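Local coordinates for uncharacterized protein (Bacteroides eggerthii DSM 20697, PDB 4ECO) that is of unknown function but, as a leucine-rich repeat solenoid, probably takes part in protein binding, at residues A[335-340]-A[358-363]; A[407-412]-A[438-443]; A[491-496]-A[516-521]. One frame throughout, in Å; residues are numbered along the deposited sequence.

Contact 1. Residues A[335-340]-A[358-363]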
# COMPACT_ATOMS: atom_id res chain seq x y z
N LEU A 335 -5.90 4.34 7.48
CA LEU A 335 -7.03 4.31 6.56
C LEU A 335 -6.55 4.03 5.16
O LEU A 335 -5.60 4.69 4.69
CB LEU A 335 -7.82 5.63 6.62
CG LEU A 335 -9.02 5.77 5.69
CD1 LEU A 335 -10.13 4.74 6.02
CD2 LEU A 335 -9.54 7.18 5.73
N GLU A 336 -7.18 3.03 4.51
CA GLU A 336 -6.89 2.71 3.11
C GLU A 336 -8.24 2.52 2.41
O GLU A 336 -9.14 1.85 2.94
CB GLU A 336 -5.90 1.51 2.92
CG GLU A 336 -6.43 0.08 3.05
CD GLU A 336 -7.22 -0.49 1.88
OE1 GLU A 336 -7.15 0.07 0.77
OE2 GLU A 336 -7.92 -1.51 2.09
N CYS A 337 -8.41 3.19 1.24
CA CYS A 337 -9.62 3.15 0.41
C CYS A 337 -9.24 2.86 -1.05
O CYS A 337 -9.91 3.35 -1.96
CB CYS A 337 -10.42 4.45 0.51
SG CYS A 337 -10.70 5.01 2.20
N LEU A 338 -8.19 2.06 -1.27
CA LEU A 338 -7.77 1.66 -2.61
C LEU A 338 -8.92 1.09 -3.41
O LEU A 338 -9.72 0.32 -2.88
CB LEU A 338 -6.67 0.60 -2.52
CG LEU A 338 -5.27 1.08 -2.19
CD1 LEU A 338 -4.46 -0.07 -1.62
CD2 LEU A 338 -4.57 1.58 -3.42
N TYR A 339 -9.04 1.49 -4.67
CA TYR A 339 -10.03 0.99 -5.62
C TYR A 339 -11.45 1.07 -5.08
O TYR A 339 -12.11 0.05 -4.85
CB TYR A 339 -9.71 -0.45 -6.06
CG TYR A 339 -8.29 -0.64 -6.56
CD1 TYR A 339 -7.95 -0.34 -7.87
CD2 TYR A 339 -7.30 -1.11 -5.72
CE1 TYR A 339 -6.65 -0.53 -8.34
CE2 TYR A 339 -5.99 -1.30 -6.17
CZ TYR A 339 -5.67 -1.01 -7.49
OH TYR A 339 -4.39 -1.21 -7.94
N ASN A 340 -11.91 2.30 -4.89
CA ASN A 340 -13.28 2.61 -4.51
C ASN A 340 -13.82 3.51 -5.63
O ASN A 340 -13.23 3.51 -6.72
CB ASN A 340 -13.35 3.25 -3.11
CG ASN A 340 -13.54 2.27 -1.97
OD1 ASN A 340 -14.67 1.95 -1.60
ND2 ASN A 340 -12.44 1.84 -1.35
N LEU A 358 -2.00 6.38 5.24
CA LEU A 358 -3.09 6.92 4.44
C LEU A 358 -2.84 6.54 2.99
O LEU A 358 -1.77 6.78 2.45
CB LEU A 358 -3.30 8.43 4.63
CG LEU A 358 -4.46 9.08 3.88
CD1 LEU A 358 -5.82 8.57 4.38
CD2 LEU A 358 -4.38 10.59 3.99
N ASN A 359 -3.80 5.86 2.41
CA ASN A 359 -3.73 5.43 1.02
C ASN A 359 -5.13 5.55 0.40
O ASN A 359 -6.01 4.77 0.74
CB ASN A 359 -3.17 4.01 0.93
CG ASN A 359 -2.64 3.66 -0.45
OD1 ASN A 359 -3.31 3.87 -1.48
ND2 ASN A 359 -1.41 3.12 -0.48
N LEU A 360 -5.32 6.59 -0.45
CA LEU A 360 -6.58 6.91 -1.13
C LEU A 360 -6.45 6.68 -2.65
O LEU A 360 -7.28 7.17 -3.43
CB LEU A 360 -6.96 8.37 -0.84
CG LEU A 360 -7.15 8.76 0.65
CD1 LEU A 360 -7.34 10.25 0.81
CD2 LEU A 360 -8.33 8.03 1.27
N ALA A 361 -5.43 5.90 -3.07
CA ALA A 361 -5.16 5.69 -4.47
C ALA A 361 -6.29 4.96 -5.18
O ALA A 361 -7.05 4.22 -4.55
CB ALA A 361 -3.85 4.95 -4.66
N TYR A 362 -6.41 5.23 -6.49
CA TYR A 362 -7.34 4.62 -7.42
C TYR A 362 -8.79 4.95 -7.06
O TYR A 362 -9.61 4.07 -6.73
CB TYR A 362 -7.10 3.11 -7.51
CG TYR A 362 -5.77 2.76 -8.13
CD1 TYR A 362 -5.62 2.67 -9.51
CD2 TYR A 362 -4.65 2.52 -7.33
CE1 TYR A 362 -4.38 2.35 -10.08
CE2 TYR A 362 -3.40 2.23 -7.90
CZ TYR A 362 -3.28 2.12 -9.27
OH TYR A 362 -2.08 1.77 -9.86
N ASN A 363 -9.10 6.23 -7.19
CA ASN A 363 -10.43 6.81 -6.97
C ASN A 363 -10.61 7.96 -7.97
O ASN A 363 -9.91 8.04 -8.97
CB ASN A 363 -10.60 7.25 -5.50
CG ASN A 363 -10.81 6.12 -4.54
OD1 ASN A 363 -11.88 5.56 -4.46
ND2 ASN A 363 -9.82 5.83 -3.73
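Tyr339 and Tyr362 run in the same direction and stack their rings in an offset (parallel-displaced) manner, with centroids 4.4 Å apart and planes at 18°. Tyr339 CE1 sits over a face of the Tyr362 ring, 3.4 Å from Tyr362 CG, while Tyr362 CB rests over a face of the Tyr339 ring in a CH-pi contact.

The amide of Asn363 supplies the polar side. CG stands anti to its own carbonyl carbon (chi1 -75°), which turns the amide inward, and ND2 donates to Cys337 O at 3.0 Å as well as to Leu360 O of its own turn. Asn340 ND2 reaches Cys337 O from the opposite face of that carbonyl, and the two amides grip one carbonyl oxygen of a buried residue. Such an asparagine pair, one from each of two neighbouring coils, is characteristic of a leucine-rich repeat solenoid. Backbone bonds of a parallel strand pair precede it: Asn359 N to Leu335 O, and Cys337 N to Asn359 O at 2.9 Å.

Apolar side chains also meet. Leu338 CD2 lies against Ala361 CB, 3.7 Å away, and Cys337 SG meets Leu360 CD2 at 3.9 Å.

Strand 309-311 flanks the pair next to Leu335 and Glu336, whose OE2 accepts from Gly313 N; strand 381-383 lies against Leu358 and Asn359. The tyrosine stack is continued by Tyr314 next to Tyr339 and by His386 next to Tyr362.

Contact 2. Residues A[407-412]-A[438-443]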
# COMPACT_ATOMS: atom_id res chain seq x y z
N ILE A 407 5.81 10.75 -0.80
CA ILE A 407 4.38 11.01 -0.97
C ILE A 407 4.04 10.85 -2.46
O ILE A 407 4.79 11.31 -3.33
CB ILE A 407 3.97 12.37 -0.37
CG1 ILE A 407 2.45 12.50 -0.25
CG2 ILE A 407 4.63 13.58 -1.07
CD1 ILE A 407 2.06 13.37 0.86
N ASP A 408 2.98 10.10 -2.76
CA ASP A 408 2.62 9.83 -4.14
C ASP A 408 1.42 10.63 -4.55
O ASP A 408 0.31 10.43 -4.01
CB ASP A 408 2.37 8.33 -4.34
CG ASP A 408 2.45 7.83 -5.78
OD1 ASP A 408 2.29 8.65 -6.72
OD2 ASP A 408 2.63 6.61 -5.98
N PHE A 409 1.63 11.57 -5.49
CA PHE A 409 0.57 12.39 -6.10
C PHE A 409 0.46 12.09 -7.61
O PHE A 409 -0.23 12.83 -8.33
CB PHE A 409 0.80 13.89 -5.87
CG PHE A 409 0.68 14.36 -4.45
CD1 PHE A 409 -0.56 14.53 -3.85
CD2 PHE A 409 1.82 14.73 -3.74
CE1 PHE A 409 -0.66 14.99 -2.54
CE2 PHE A 409 1.71 15.19 -2.42
CZ PHE A 409 0.48 15.31 -1.83
N SER A 410 1.11 10.99 -8.08
CA SER A 410 1.11 10.63 -9.51
C SER A 410 -0.31 10.28 -10.03
O SER A 410 -1.19 9.87 -9.26
CB SER A 410 2.09 9.48 -9.80
OG SER A 410 1.66 8.20 -9.39
N TYR A 411 -0.52 10.50 -11.34
CA TYR A 411 -1.77 10.24 -12.03
C TYR A 411 -2.89 11.02 -11.42
O TYR A 411 -3.83 10.45 -10.86
CB TYR A 411 -2.09 8.76 -12.03
CG TYR A 411 -1.33 7.98 -13.07
CD1 TYR A 411 -1.80 7.88 -14.38
CD2 TYR A 411 -0.18 7.27 -12.73
CE1 TYR A 411 -1.13 7.12 -15.33
CE2 TYR A 411 0.48 6.47 -13.67
CZ TYR A 411 0.01 6.41 -14.97
OH TYR A 411 0.62 5.62 -15.90
N ASN A 412 -2.78 12.33 -11.50
CA ASN A 412 -3.77 13.29 -11.05
C ASN A 412 -3.91 14.34 -12.13
O ASN A 412 -3.51 14.10 -13.28
CB ASN A 412 -3.41 13.87 -9.67
CG ASN A 412 -3.93 13.06 -8.50
OD1 ASN A 412 -5.14 12.90 -8.32
ND2 ASN A 412 -3.04 12.52 -7.69
N ILE A 438 8.95 13.26 -3.54
CA ILE A 438 7.61 13.62 -4.00
C ILE A 438 7.45 13.07 -5.42
O ILE A 438 8.31 13.24 -6.29
CB ILE A 438 7.26 15.16 -3.87
CG1 ILE A 438 5.78 15.42 -4.20
CG2 ILE A 438 8.19 16.07 -4.64
CD1 ILE A 438 5.21 16.64 -3.63
N ASN A 439 6.36 12.34 -5.63
CA ASN A 439 6.06 11.76 -6.93
C ASN A 439 4.92 12.54 -7.52
O ASN A 439 3.77 12.38 -7.10
CB ASN A 439 5.74 10.26 -6.81
CG ASN A 439 5.57 9.57 -8.15
OD1 ASN A 439 5.40 10.19 -9.21
ND2 ASN A 439 5.62 8.26 -8.13
N LEU A 440 5.25 13.42 -8.46
CA LEU A 440 4.28 14.26 -9.16
C LEU A 440 4.20 13.85 -10.65
O LEU A 440 3.74 14.65 -11.48
CB LEU A 440 4.64 15.74 -9.01
CG LEU A 440 4.35 16.36 -7.66
CD1 LEU A 440 5.10 17.65 -7.50
CD2 LEU A 440 2.86 16.57 -7.49
N SER A 441 4.65 12.61 -11.00
CA SER A 441 4.62 12.11 -12.38
C SER A 441 3.17 11.94 -12.87
O SER A 441 2.25 11.84 -12.06
CB SER A 441 5.41 10.81 -12.53
OG SER A 441 4.94 9.77 -11.69
N ASN A 442 2.96 11.94 -14.19
CA ASN A 442 1.65 11.82 -14.86
C ASN A 442 0.61 12.81 -14.28
O ASN A 442 -0.39 12.41 -13.68
CB ASN A 442 1.10 10.39 -14.82
CG ASN A 442 1.66 9.55 -15.92
OD1 ASN A 442 1.33 9.75 -17.09
ND2 ASN A 442 2.55 8.62 -15.56
N ASN A 443 0.86 14.10 -14.49
CA ASN A 443 -0.04 15.18 -14.08
C ASN A 443 -0.13 16.19 -15.24
O ASN A 443 0.18 15.84 -16.38
CB ASN A 443 0.44 15.83 -12.77
CG ASN A 443 -0.16 15.22 -11.54
OD1 ASN A 443 -1.31 15.46 -11.21
ND2 ASN A 443 0.60 14.45 -10.80
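Ile407 and Ile438 run side by side at the tight end of this contact, CG2 of Ile407 lying 3.8 Å from CG1 of Ile438. The Ile438 chain is extended (chi1 -172°), and this carries its CD1 to the Phe409 ring, 3.9 Å from CD2. Leu440 CD2 packs against Phe409 CB, and Leu452 of helix 451-454 touches both Ile438 and Leu440. The backbones are pinned alongside by Asn439 N to Ile407 O and by Phe409 N to Asn439 O, the latter 2.8 Å long.

Asp408 and Asn439 also point the same way, their carboxylate and amide planes only 10° apart. Each closes an Asx turn: Asp408 OD1 accepts from both N and OG of Ser410, and Asn439 OD1 from both N and OG of Ser441. Two bonds to one oxygen fix the rotation of each flat group, and Asn439 ND2 is held in turn by Asp157.

The solvent side is formed by Tyr411, which is exposed, and Asn442, which is partly so; the two still pack closely. Here the amide of Asn442 stacks on the phenol at 15°, with CB 3.7 Å over the centre of the ring and ND2 3.4 Å from Tyr411 CZ. His386 stacks with the same tyrosine.

Between the two regions, Asn443 ND2 donates to Phe409 O at 3.1 Å, and Asn412 ND2 approaches that oxygen from its other face. Asn443 OD1 accepts from Ile414 N. Successive asparagines bridging neighbouring coils, with apolar residues turned inward, are characteristic of leucine-rich repeats.

Contact 3. Residues A[491-496]-A[516-521]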
# COMPACT_ATOMS: atom_id res chain seq x y z
N THR A 491 19.05 15.46 -4.69
CA THR A 491 20.04 14.62 -5.38
C THR A 491 19.43 13.85 -6.59
O THR A 491 20.20 13.32 -7.39
CB THR A 491 20.70 13.64 -4.38
OG1 THR A 491 19.69 12.80 -3.80
CG2 THR A 491 21.49 14.38 -3.28
N SER A 492 18.09 13.82 -6.75
CA SER A 492 17.46 13.12 -7.89
C SER A 492 16.34 13.95 -8.51
O SER A 492 15.47 14.43 -7.80
CB SER A 492 16.91 11.75 -7.48
OG SER A 492 17.92 10.87 -7.01
N ILE A 493 16.41 14.16 -9.84
CA ILE A 493 15.42 14.92 -10.59
C ILE A 493 14.99 14.12 -11.83
O ILE A 493 15.81 13.90 -12.73
CB ILE A 493 15.92 16.34 -10.96
CG1 ILE A 493 16.60 17.07 -9.76
CG2 ILE A 493 14.76 17.16 -11.54
CD1 ILE A 493 17.20 18.45 -10.10
N ASP A 494 13.72 13.68 -11.87
CA ASP A 494 13.12 12.98 -13.01
C ASP A 494 12.22 13.93 -13.74
O ASP A 494 11.22 14.41 -13.19
CB ASP A 494 12.36 11.73 -12.57
CG ASP A 494 12.29 10.65 -13.63
OD1 ASP A 494 12.42 10.98 -14.83
OD2 ASP A 494 12.08 9.47 -13.27
N LEU A 495 12.62 14.28 -14.97
CA LEU A 495 11.88 15.22 -15.82
C LEU A 495 11.54 14.60 -17.18
O LEU A 495 11.21 15.34 -18.12
CB LEU A 495 12.69 16.52 -16.00
CG LEU A 495 12.74 17.44 -14.78
CD1 LEU A 495 13.94 18.33 -14.83
CD2 LEU A 495 11.43 18.21 -14.60
N ARG A 496 11.56 13.25 -17.27
CA ARG A 496 11.22 12.56 -18.51
C ARG A 496 9.82 12.92 -18.97
O ARG A 496 8.95 13.28 -18.15
CB ARG A 496 11.29 11.03 -18.34
CG ARG A 496 12.66 10.39 -18.15
CD ARG A 496 12.47 8.95 -17.73
NE ARG A 496 11.69 8.90 -16.49
CZ ARG A 496 10.92 7.89 -16.10
NH1 ARG A 496 10.82 6.79 -16.84
NH2 ARG A 496 10.25 7.96 -14.96
N VAL A 516 22.88 13.90 -7.95
CA VAL A 516 23.44 12.58 -8.27
C VAL A 516 22.88 12.10 -9.63
O VAL A 516 23.65 11.63 -10.49
CB VAL A 516 23.19 11.57 -7.12
CG1 VAL A 516 23.47 10.14 -7.53
CG2 VAL A 516 24.03 11.92 -5.90
N GLY A 517 21.57 12.23 -9.82
CA GLY A 517 20.90 11.79 -11.03
C GLY A 517 19.89 12.76 -11.57
O GLY A 517 19.11 13.35 -10.83
N ILE A 518 19.90 12.91 -12.88
CA ILE A 518 18.95 13.73 -13.59
C ILE A 518 18.58 13.00 -14.91
O ILE A 518 19.45 12.52 -15.65
CB ILE A 518 19.45 15.18 -13.81
CG1 ILE A 518 18.33 16.07 -14.43
CG2 ILE A 518 20.78 15.26 -14.56
CD1 ILE A 518 18.48 17.55 -14.15
N ASP A 519 17.26 12.87 -15.15
CA ASP A 519 16.81 12.24 -16.38
C ASP A 519 15.91 13.20 -17.15
O ASP A 519 14.83 13.52 -16.73
CB ASP A 519 16.11 10.92 -16.14
CG ASP A 519 16.14 9.99 -17.34
OD1 ASP A 519 16.17 10.50 -18.49
OD2 ASP A 519 16.10 8.75 -17.14
N LEU A 520 16.42 13.68 -18.27
CA LEU A 520 15.74 14.60 -19.18
C LEU A 520 15.32 13.87 -20.47
O LEU A 520 15.04 14.52 -21.48
CB LEU A 520 16.67 15.80 -19.51
CG LEU A 520 17.25 16.59 -18.33
CD1 LEU A 520 18.38 17.44 -18.78
CD2 LEU A 520 16.19 17.42 -17.63
N SER A 521 15.29 12.53 -20.43
CA SER A 521 14.92 11.74 -21.59
C SER A 521 13.48 12.04 -21.99
O SER A 521 12.62 12.24 -21.11
CB SER A 521 15.09 10.26 -21.33
OG SER A 521 16.47 9.92 -21.23
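Strands 492-494 and 517-519 run parallel in register, their axes 4.8 Å apart and inclined by 6°, with Thr491 O at the start taking bonds from both Val516 N and Gly517 N. They are neighbouring parallel strands of the leucine-rich repeat solenoid, one from each of two successive coils, and the backbone bonds then alternate from one strand to the other: Ile493 N to Gly517 O, Asp519 N to Ile493 O, and Leu495 N to Asp519 O at 2.9 Å.

On the apolar face Ile493 and Ile518 stand next to each other, CB of Ile493 lying 4.2 Å from CG1 of Ile518. Beyond them Leu495 and Leu520 point the same way, and CD1 of Leu495 comes within 3.7 Å of CD2 of Leu520. Phe541 of strand 540-542 touches both Ile518 and Leu520.

The other face carries the acids. Asp494 and Asp519 lie side by side with nearly parallel carboxylates, their planes 8° apart, and helix 160-168 packs against both through Ile162. Asp519 OD1 accepts from N and OG of Ser521, an Asx turn. Arg496 lies obliquely across Asp519, its CG 3.5 Å from Asp519 OD1. A bend at chi3 (-58°) folds the guanidinium back over its own strand toward Asp494; its charge probably eases the proximity of the two acids. Ser159 N bonds Asp494 OD2 and its OG Asp519 OD2. The salt bridge itself is made at the guanidinium edge, where Arg496 NE donates to the syn lone pair of Asp494 OD1 at 2.8 Å.

Overall arrangement
Contacts 1, 2 and 3 follow one another along the chain, each closing before the next opens, and each joins two neighbouring parallel strands of the leucine-rich repeat solenoid. The centres of contacts 1 and 2 lie about 15 Å apart, as do those of contacts 2 and 3, while the centres of contacts 1 and 3 are separated by about 29 Å. None touches another. Strand 381-383 lies between contacts 1 and 2 and pairs with both; strand 461-463 does the same between contacts 2 and 3. The general principle is repetition: related strand pairs, varied in their side chains, recur coil after coil and build an elongated body, whose extended strand face could offer a surface for protein binding.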